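Local coordinates for protein aspartate aminotransferase (Leishmania major, PDB 4H51) that probably transfers the amino group of L-aspartate to 2-oxoglutarate with the help of pyridoxal 5'-phosphate, as a homodimer, at residues B[93-105]-B[247-261]. Sequence-based numbering, arbitrary orientation.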
ATOM      1  N   ILE B  93      -0.856  -7.590 -13.980  1.00 11.87           N
ATOM      2  CA  ILE B  93      -1.899  -6.628 -14.359  1.00 11.93           C
ATOM      3  C   ILE B  93      -2.682  -7.111 -15.594  1.00 12.73           C
ATOM      4  O   ILE B  93      -3.918  -7.086 -15.594  1.00 12.47           O
ATOM      5  CB  ILE B  93      -1.313  -5.234 -14.647  1.00 12.15           C
ATOM      6  CG1 ILE B  93      -0.683  -4.598 -13.377  1.00 11.68           C
ATOM      7  CG2 ILE B  93      -2.386  -4.305 -15.275  1.00 12.22           C
ATOM      8  CD1 ILE B  93       0.310  -3.509 -13.731  1.00 11.92           C
ATOM      9  N   ASP B  94      -1.950  -7.516 -16.619  1.00 13.51           N
ATOM     10  CA  ASP B  94      -2.548  -7.987 -17.892  1.00 14.46           C
ATOM     11  C   ASP B  94      -3.446  -9.189 -17.697  1.00 14.49           C
ATOM     12  O   ASP B  94      -4.591  -9.207 -18.199  1.00 15.06           O
ATOM     13  CB  ASP B  94      -1.477  -8.290 -18.933  1.00 15.51           C
ATOM     14  CG  ASP B  94      -0.727  -7.033 -19.375  1.00 16.46           C
ATOM     15  OD1 ASP B  94      -1.133  -5.922 -19.027  1.00 17.05           O
ATOM     16  OD2 ASP B  94       0.305  -7.164 -20.044  1.00 17.54           O
ATOM     17  N   GLU B  95      -2.963 -10.180 -16.954  1.00 14.32           N
ATOM     18  CA  GLU B  95      -3.775 -11.371 -16.687  1.00 13.99           C
ATOM     19  C   GLU B  95      -4.979 -11.058 -15.814  1.00 13.71           C
ATOM     20  O   GLU B  95      -6.084 -11.642 -16.021  1.00 13.16           O
ATOM     21  CB  GLU B  95      -2.960 -12.499 -16.043  1.00 14.59           C
ATOM     22  CG  GLU B  95      -1.875 -13.141 -16.891  1.00 15.73           C
ATOM     23  CD  GLU B  95      -2.367 -13.917 -18.102  1.00 17.59           C
ATOM     24  OE1 GLU B  95      -3.574 -14.213 -18.221  1.00 18.75           O
ATOM     25  OE2 GLU B  95      -1.490 -14.258 -18.912  1.00 20.16           O
ATOM     26  N   ALA B  96      -4.802 -10.154 -14.842  1.00 12.90           N
ATOM     27  CA  ALA B  96      -5.852  -9.826 -13.913  1.00 12.72           C
ATOM     28  C   ALA B  96      -6.998  -9.147 -14.657  1.00 13.36           C
ATOM     29  O   ALA B  96      -8.148  -9.500 -14.465  1.00 13.91           O
ATOM     30  CB  ALA B  96      -5.322  -8.917 -12.780  1.00 12.93           C
ATOM     31  N   VAL B  97      -6.707  -8.205 -15.544  1.00 14.29           N
ATOM     32  CA  VAL B  97      -7.806  -7.487 -16.203  1.00 15.47           C
ATOM     33  C   VAL B  97      -8.530  -8.417 -17.187  1.00 17.19           C
ATOM     34  O   VAL B  97      -9.749  -8.246 -17.420  1.00 18.51           O
ATOM     35  CB  VAL B  97      -7.393  -6.133 -16.878  1.00 15.19           C
ATOM     36  CG1 VAL B  97      -6.815  -5.149 -15.826  1.00 14.79           C
ATOM     37  CG2 VAL B  97      -6.477  -6.347 -18.042  1.00 15.44           C
ATOM     38  N   LYS B  98      -7.803  -9.390 -17.732  1.00 17.93           N
ATOM     39  CA  LYS B  98      -8.394 -10.414 -18.593  1.00 20.09           C
ATOM     40  C   LYS B  98      -9.494 -11.191 -17.916  1.00 19.11           C
ATOM     41  O   LYS B  98     -10.472 -11.549 -18.561  1.00 18.61           O
ATOM     42  CB  LYS B  98      -7.367 -11.448 -19.049  1.00 23.19           C
ATOM     43  CG  LYS B  98      -6.733 -11.139 -20.374  1.00 26.29           C
ATOM     44  CD  LYS B  98      -5.780 -12.213 -20.874  1.00 28.37           C
ATOM     45  CE  LYS B  98      -4.634 -11.528 -21.613  1.00 31.01           C
ATOM     46  NZ  LYS B  98      -3.745 -12.421 -22.418  1.00 33.92           N
ATOM     47  N   ILE B  99      -9.359 -11.498 -16.634  1.00 17.96           N
ATOM     48  CA  ILE B  99     -10.403 -12.324 -16.002  1.00 19.08           C
ATOM     49  C   ILE B  99     -11.695 -11.537 -15.881  1.00 18.28           C
ATOM     50  O   ILE B  99     -12.764 -12.090 -15.818  1.00 15.68           O
ATOM     51  CB  ILE B  99     -10.006 -12.935 -14.641  1.00 19.77           C
ATOM     52  CG1 ILE B  99     -10.038 -11.915 -13.523  1.00 20.15           C
ATOM     53  CG2 ILE B  99      -8.674 -13.675 -14.777  1.00 19.68           C
ATOM     54  CD1 ILE B  99     -10.197 -12.524 -12.136  1.00 21.64           C
ATOM     55  N   ILE B 100     -11.579 -10.216 -15.829  1.00 18.76           N
ATOM     56  CA  ILE B 100     -12.783  -9.439 -15.687  1.00 20.24           C
ATOM     57  C   ILE B 100     -13.430  -9.229 -17.066  1.00 18.08           C
ATOM     58  O   ILE B 100     -14.627  -9.485 -17.186  1.00 17.30           O
ATOM     59  CB  ILE B 100     -12.640  -8.196 -14.769  1.00 22.36           C
ATOM     60  CG1 ILE B 100     -13.966  -7.455 -14.704  1.00 25.18           C
ATOM     61  CG2 ILE B 100     -11.442  -7.296 -15.099  1.00 23.74           C
ATOM     62  CD1 ILE B 100     -14.925  -8.180 -13.743  1.00 25.16           C
ATOM     63  N   TYR B 101     -12.659  -8.861 -18.091  1.00 16.48           N
ATOM     64  CA  TYR B 101     -13.233  -8.540 -19.414  1.00 18.32           C
ATOM     65  C   TYR B 101     -13.215  -9.665 -20.428  1.00 18.67           C
ATOM     66  O   TYR B 101     -13.890  -9.566 -21.432  1.00 19.41           O
ATOM     67  CB  TYR B 101     -12.559  -7.300 -19.994  1.00 17.51           C
ATOM     68  CG  TYR B 101     -12.929  -6.078 -19.227  1.00 16.72           C
ATOM     69  CD1 TYR B 101     -14.256  -5.646 -19.194  1.00 16.14           C
ATOM     70  CD2 TYR B 101     -11.996  -5.395 -18.452  1.00 16.09           C
ATOM     71  CE1 TYR B 101     -14.619  -4.542 -18.472  1.00 15.93           C
ATOM     72  CE2 TYR B 101     -12.360  -4.292 -17.724  1.00 15.21           C
ATOM     73  CZ  TYR B 101     -13.682  -3.871 -17.744  1.00 15.28           C
ATOM     74  OH  TYR B 101     -14.085  -2.771 -17.030  1.00 14.58           O
ATOM     75  N   GLY B 102     -12.459 -10.736 -20.154  1.00 19.96           N
ATOM     76  CA  GLY B 102     -12.259 -11.829 -21.138  1.00 24.39           C
ATOM     77  C   GLY B 102     -11.196 -11.438 -22.174  1.00 28.23           C
ATOM     78  O   GLY B 102     -10.739 -10.293 -22.177  1.00 28.17           O
ATOM     79  N   ASN B 103     -10.811 -12.379 -23.058  1.00 35.69           N
ATOM     80  CA  ASN B 103      -9.847 -12.112 -24.168  1.00 36.31           C
ATOM     81  C   ASN B 103     -10.532 -11.385 -25.331  1.00 41.33           C
ATOM     82  O   ASN B 103     -10.879 -11.990 -26.361  1.00 44.49           O
ATOM     83  CB  ASN B 103      -9.205 -13.412 -24.660  1.00 37.26           C
ATOM     84  N   THR B 104     -10.749 -10.085 -25.150  1.00 42.33           N
ATOM     85  CA  THR B 104     -11.637  -9.312 -26.021  1.00 41.66           C
ATOM     86  C   THR B 104     -10.947  -8.008 -26.460  1.00 44.34           C
ATOM     87  O   THR B 104      -9.852  -7.666 -25.957  1.00 43.30           O
ATOM     88  CB  THR B 104     -12.977  -8.967 -25.302  1.00 42.45           C
ATOM     89  OG1 THR B 104     -12.705  -8.156 -24.137  1.00 40.02           O
ATOM     90  CG2 THR B 104     -13.768 -10.237 -24.895  1.00 37.58           C
ATOM     91  N   VAL B 105     -11.598  -7.285 -27.383  1.00 46.39           N
ATOM     92  CA  VAL B 105     -11.124  -5.972 -27.859  1.00 46.79           C
ATOM     93  C   VAL B 105     -10.911  -4.969 -26.710  1.00 47.19           C
ATOM     94  O   VAL B 105     -10.034  -4.096 -26.804  1.00 47.10           O
ATOM     95  CB  VAL B 105     -12.093  -5.389 -28.901  1.00 46.87           C
ATOM     96  N   ALA B 247     -19.779  -5.866 -15.543  1.00 10.67           N
ATOM     97  CA  ALA B 247     -18.649  -5.152 -16.127  1.00 10.65           C
ATOM     98  C   ALA B 247     -18.561  -5.409 -17.619  1.00 11.32           C
ATOM     99  O   ALA B 247     -18.292  -4.484 -18.390  1.00 11.62           O
ATOM    100  CB  ALA B 247     -17.334  -5.595 -15.452  1.00 10.35           C
ATOM    101  N   ARG B 248     -18.757  -6.658 -18.062  1.00 11.66           N
ATOM    102  CA  ARG B 248     -18.650  -6.958 -19.516  1.00 12.11           C
ATOM    103  C   ARG B 248     -19.750  -6.321 -20.338  1.00 12.50           C
ATOM    104  O   ARG B 248     -19.497  -5.831 -21.445  1.00 12.84           O
ATOM    105  CB  ARG B 248     -18.567  -8.476 -19.834  1.00 12.45           C
ATOM    106  CG  ARG B 248     -17.334  -9.127 -19.264  1.00 12.15           C
ATOM    107  CD  ARG B 248     -17.265 -10.604 -19.515  1.00 12.76           C
ATOM    108  NE  ARG B 248     -16.073 -11.171 -18.851  1.00 12.83           N
ATOM    109  CZ  ARG B 248     -15.820 -12.463 -18.802  1.00 13.02           C
ATOM    110  NH1 ARG B 248     -16.627 -13.308 -19.410  1.00 13.87           N
ATOM    111  NH2 ARG B 248     -14.741 -12.889 -18.176  1.00 13.77           N
ATOM    112  N   LEU B 249     -20.957  -6.282 -19.785  1.00 12.40           N
ATOM    113  CA  LEU B 249     -22.091  -5.571 -20.433  1.00 12.77           C
ATOM    114  C   LEU B 249     -21.856  -4.095 -20.526  1.00 12.62           C
ATOM    115  O   LEU B 249     -22.092  -3.498 -21.574  1.00 13.42           O
ATOM    116  CB  LEU B 249     -23.385  -5.768 -19.633  1.00 12.77           C
ATOM    117  CG  LEU B 249     -24.666  -5.006 -20.042  1.00 13.62           C
ATOM    118  CD1 LEU B 249     -25.266  -5.462 -21.371  1.00 14.28           C
ATOM    119  CD2 LEU B 249     -25.661  -5.182 -18.907  1.00 14.09           C
ATOM    120  N   PHE B 250     -21.412  -3.467 -19.423  1.00 12.07           N
ATOM    121  CA  PHE B 250     -21.144  -2.033 -19.460  1.00 12.14           C
ATOM    122  C   PHE B 250     -20.059  -1.697 -20.501  1.00 12.43           C
ATOM    123  O   PHE B 250     -20.160  -0.696 -21.208  1.00 12.67           O
ATOM    124  CB  PHE B 250     -20.798  -1.486 -18.057  1.00 11.59           C
ATOM    125  CG  PHE B 250     -21.992  -1.303 -17.122  1.00 11.48           C
ATOM    126  CD1 PHE B 250     -23.001  -2.251 -17.015  1.00 11.97           C
ATOM    127  CD2 PHE B 250     -22.066  -0.210 -16.289  1.00 11.44           C
ATOM    128  CE1 PHE B 250     -24.041  -2.105 -16.138  1.00 11.84           C
ATOM    129  CE2 PHE B 250     -23.132  -0.038 -15.409  1.00 11.42           C
ATOM    130  CZ  PHE B 250     -24.130  -0.988 -15.349  1.00 11.52           C
ATOM    131  N   ALA B 251     -19.006  -2.511 -20.568  1.00 12.57           N
ATOM    132  CA  ALA B 251     -17.943  -2.303 -21.563  1.00 13.08           C
ATOM    133  C   ALA B 251     -18.551  -2.385 -22.940  1.00 13.83           C
ATOM    134  O   ALA B 251     -18.322  -1.521 -23.759  1.00 14.16           O
ATOM    135  CB  ALA B 251     -16.848  -3.368 -21.436  1.00 12.89           C
ATOM    136  N   ARG B 252     -19.291  -3.467 -23.202  1.00 14.29           N
ATOM    137  CA  ARG B 252     -19.858  -3.717 -24.524  1.00 14.88           C
ATOM    138  C   ARG B 252     -20.752  -2.568 -24.933  1.00 15.79           C
ATOM    139  O   ARG B 252     -20.792  -2.232 -26.129  1.00 16.03           O
ATOM    140  CB  ARG B 252     -20.652  -5.019 -24.605  1.00 15.41           C
ATOM    141  N   ARG B 253     -21.428  -1.927 -23.954  1.00 15.36           N
ATOM    142  CA  ARG B 253     -22.319  -0.822 -24.282  1.00 16.08           C
ATOM    143  C   ARG B 253     -21.674   0.574 -24.246  1.00 16.33           C
ATOM    144  O   ARG B 253     -22.386   1.565 -24.348  1.00 16.61           O
ATOM    145  CB  ARG B 253     -23.585  -0.875 -23.423  1.00 16.11           C
ATOM    146  CG  ARG B 253     -24.442  -2.061 -23.880  1.00 16.60           C
ATOM    147  CD  ARG B 253     -25.809  -2.063 -23.305  1.00 16.85           C
ATOM    148  NE  ARG B 253     -26.510  -0.809 -23.601  1.00 16.86           N
ATOM    149  CZ  ARG B 253     -27.549  -0.392 -22.898  1.00 16.78           C
ATOM    150  NH1 ARG B 253     -27.999  -1.135 -21.871  1.00 16.62           N
ATOM    151  NH2 ARG B 253     -28.105   0.771 -23.171  1.00 16.80           N
ATOM    152  N   GLY B 254     -20.349   0.628 -24.161  1.00 16.20           N
ATOM    153  CA  GLY B 254     -19.604   1.877 -24.411  1.00 16.87           C
ATOM    154  C   GLY B 254     -19.392   2.757 -23.181  1.00 16.38           C
ATOM    155  O   GLY B 254     -19.050   3.929 -23.308  1.00 17.04           O
ATOM    156  N   ILE B 255     -19.585   2.205 -21.997  1.00 15.30           N
ATOM    157  CA  ILE B 255     -19.373   2.940 -20.742  1.00 14.76           C
ATOM    158  C   ILE B 255     -17.874   2.922 -20.452  1.00 14.76           C
ATOM    159  O   ILE B 255     -17.220   1.853 -20.600  1.00 14.09           O
ATOM    160  CB  ILE B 255     -20.187   2.301 -19.591  1.00 14.13           C
ATOM    161  CG1 ILE B 255     -21.678   2.509 -19.889  1.00 14.50           C
ATOM    162  CG2 ILE B 255     -19.797   2.877 -18.189  1.00 12.77           C
ATOM    163  CD1 ILE B 255     -22.665   1.861 -18.945  1.00 13.76           C
ATOM    164  N   GLU B 256     -17.304   4.078 -20.068  1.00 15.26           N
ATOM    165  CA  GLU B 256     -15.918   4.141 -19.614  0.50 14.62           C
ATOM    166  C   GLU B 256     -15.772   3.622 -18.187  1.00 14.02           C
ATOM    167  O   GLU B 256     -15.633   4.409 -17.235  1.00 13.74           O
ATOM    168  CB  GLU B 256     -15.383   5.559 -19.757  0.50 14.86           C
ATOM    169  CG  GLU B 256     -15.122   5.869 -21.225  0.50 15.48           C
ATOM    170  CD  GLU B 256     -14.681   7.291 -21.455  0.50 16.18           C
ATOM    171  OE1 GLU B 256     -15.074   8.182 -20.664  0.50 16.30           O
ATOM    172  OE2 GLU B 256     -13.965   7.528 -22.436  0.50 16.71           O
ATOM    173  N   VAL B 257     -15.808   2.313 -18.063  1.00 13.41           N
ATOM    174  CA  VAL B 257     -15.778   1.667 -16.765  1.00 12.06           C
ATOM    175  C   VAL B 257     -14.439   1.885 -16.062  1.00 11.62           C
ATOM    176  O   VAL B 257     -13.387   1.576 -16.605  1.00 11.89           O
ATOM    177  CB  VAL B 257     -15.999   0.168 -16.953  1.00 11.65           C
ATOM    178  CG1 VAL B 257     -15.789  -0.561 -15.637  1.00 10.71           C
ATOM    179  CG2 VAL B 257     -17.379  -0.073 -17.564  1.00 11.94           C
ATOM    180  N   LEU B 258     -14.497   2.420 -14.841  1.00 10.81           N
ATOM    181  CA  LEU B 258     -13.421   2.376 -13.909  1.00 10.16           C
ATOM    182  C   LEU B 258     -13.744   1.190 -12.976  1.00  9.87           C
ATOM    183  O   LEU B 258     -14.898   1.045 -12.518  1.00  9.95           O
ATOM    184  CB  LEU B 258     -13.342   3.657 -13.101  1.00 10.03           C
ATOM    185  CG  LEU B 258     -12.116   3.905 -12.197  1.00  9.78           C
ATOM    186  CD1 LEU B 258     -10.861   3.987 -13.032  1.00  9.65           C
ATOM    187  CD2 LEU B 258     -12.266   5.181 -11.332  1.00  9.74           C
ATOM    188  N   LEU B 259     -12.750   0.354 -12.728  1.00  9.74           N
ATOM    189  CA  LEU B 259     -12.952  -0.893 -11.952  1.00  9.81           C
ATOM    190  C   LEU B 259     -11.802  -1.172 -10.965  1.00  9.49           C
ATOM    191  O   LEU B 259     -10.621  -1.124 -11.324  1.00  9.17           O
ATOM    192  CB  LEU B 259     -13.229  -2.100 -12.885  1.00 10.61           C
ATOM    193  CG  LEU B 259     -13.751  -3.412 -12.246  1.00 10.47           C
ATOM    194  CD1 LEU B 259     -14.782  -4.125 -13.126  1.00 11.60           C
ATOM    195  CD2 LEU B 259     -12.543  -4.279 -11.958  1.00 10.90           C
ATOM    196  N   ALA B 260     -12.206  -1.463  -9.709  1.00  9.58           N
ATOM    197  CA  ALA B 260     -11.355  -1.839  -8.578  1.00  9.18           C
ATOM    198  C   ALA B 260     -11.478  -3.327  -8.344  1.00  9.63           C
ATOM    199  O   ALA B 260     -12.565  -3.829  -8.015  1.00 10.01           O
ATOM    200  CB  ALA B 260     -11.795  -1.104  -7.307  1.00  8.57           C
ATOM    201  N   GLN B 261     -10.390  -4.052  -8.513  1.00  9.39           N
ATOM    202  CA  GLN B 261     -10.397  -5.510  -8.439  1.00 10.13           C
ATOM    203  C   GLN B 261      -9.572  -6.007  -7.266  1.00  9.67           C
ATOM    204  O   GLN B 261      -8.473  -5.500  -7.016  1.00  8.92           O
ATOM    205  CB  GLN B 261      -9.816  -6.025  -9.749  1.00 11.62           C
ATOM    206  CG  GLN B 261      -9.610  -7.495  -9.877  1.00 12.86           C
ATOM    207  CD  GLN B 261      -8.979  -7.841 -11.207  1.00 14.89           C
ATOM    208  OE1 GLN B 261      -7.876  -7.358 -11.512  1.00 15.16           O
ATOM    209  NE2 GLN B 261      -9.636  -8.737 -11.980  1.00 14.92           N
TER
HETATM  210  O   HOH W   1     -12.013  -1.038 -16.309  1.00 12.36           O
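Tyr101, the last residue of helix 90-101, pushes its ring between helix 245-252 and strand 258-262, and the contact illustrates how the C-terminal end of a helix can be fastened by side chains as well as buried. The tight part lies around this ring. Its CE1 edge meets the Ala247 carbonyl oxygen close to the ring plane, and CE1 lies 3.9 Å from Ala251 CB. At the far end OH comes within 3.1 Å of Val257 CG1, while a water bonded to that hydroxyl donates to the Val257 carbonyl. Beside the ring, Ile100 CG1, anti to the backbone N, reaches both Ala247 CB and Leu259 CD1, the latter at 3.8 Å and tip to tip.

Main-chain carbonyls of the helix accept the polar bonds: that of Ala96 within it, those of Ile99 and Ile100 near its end. From Gln261, whose chain runs out extended, NE2 donates to Ala96 O at 3.0 Å, nearly straight at 170°. It approaches from the face of that carbonyl opposite the Ile99 amide, and Ala96 O therefore takes two donors; the Gln261 OE1 is held by Thr276.

On the side nearer solvent, polar bonds take over from apolar packing: the partly exposed Arg248 extends along the helix terminus. Its NE donates to Ile100 O at 2.8 Å, almost in the guanidinium plane, whereas NH2 reaches Ile99 O by a longer, more bent bond (3.2 Å, 138°). Gly102 CA lies over one guanidinium face, displaced toward its rim, and a salt bridge from NH1 to Asp241 helps fix the group's orientation.

In the mixed sheet of the pyridoxal-phosphate-binding aminotransferase fold, strand 258-262 runs between strands 225-230 and 274-280. The axes of helix 93-101 and strand 258-261 cross at 110°. Helix 90-101 rests also on strands 110-116 and 274-280, while helix 245-252 sets Leu249 and Phe250 against helix 209-221.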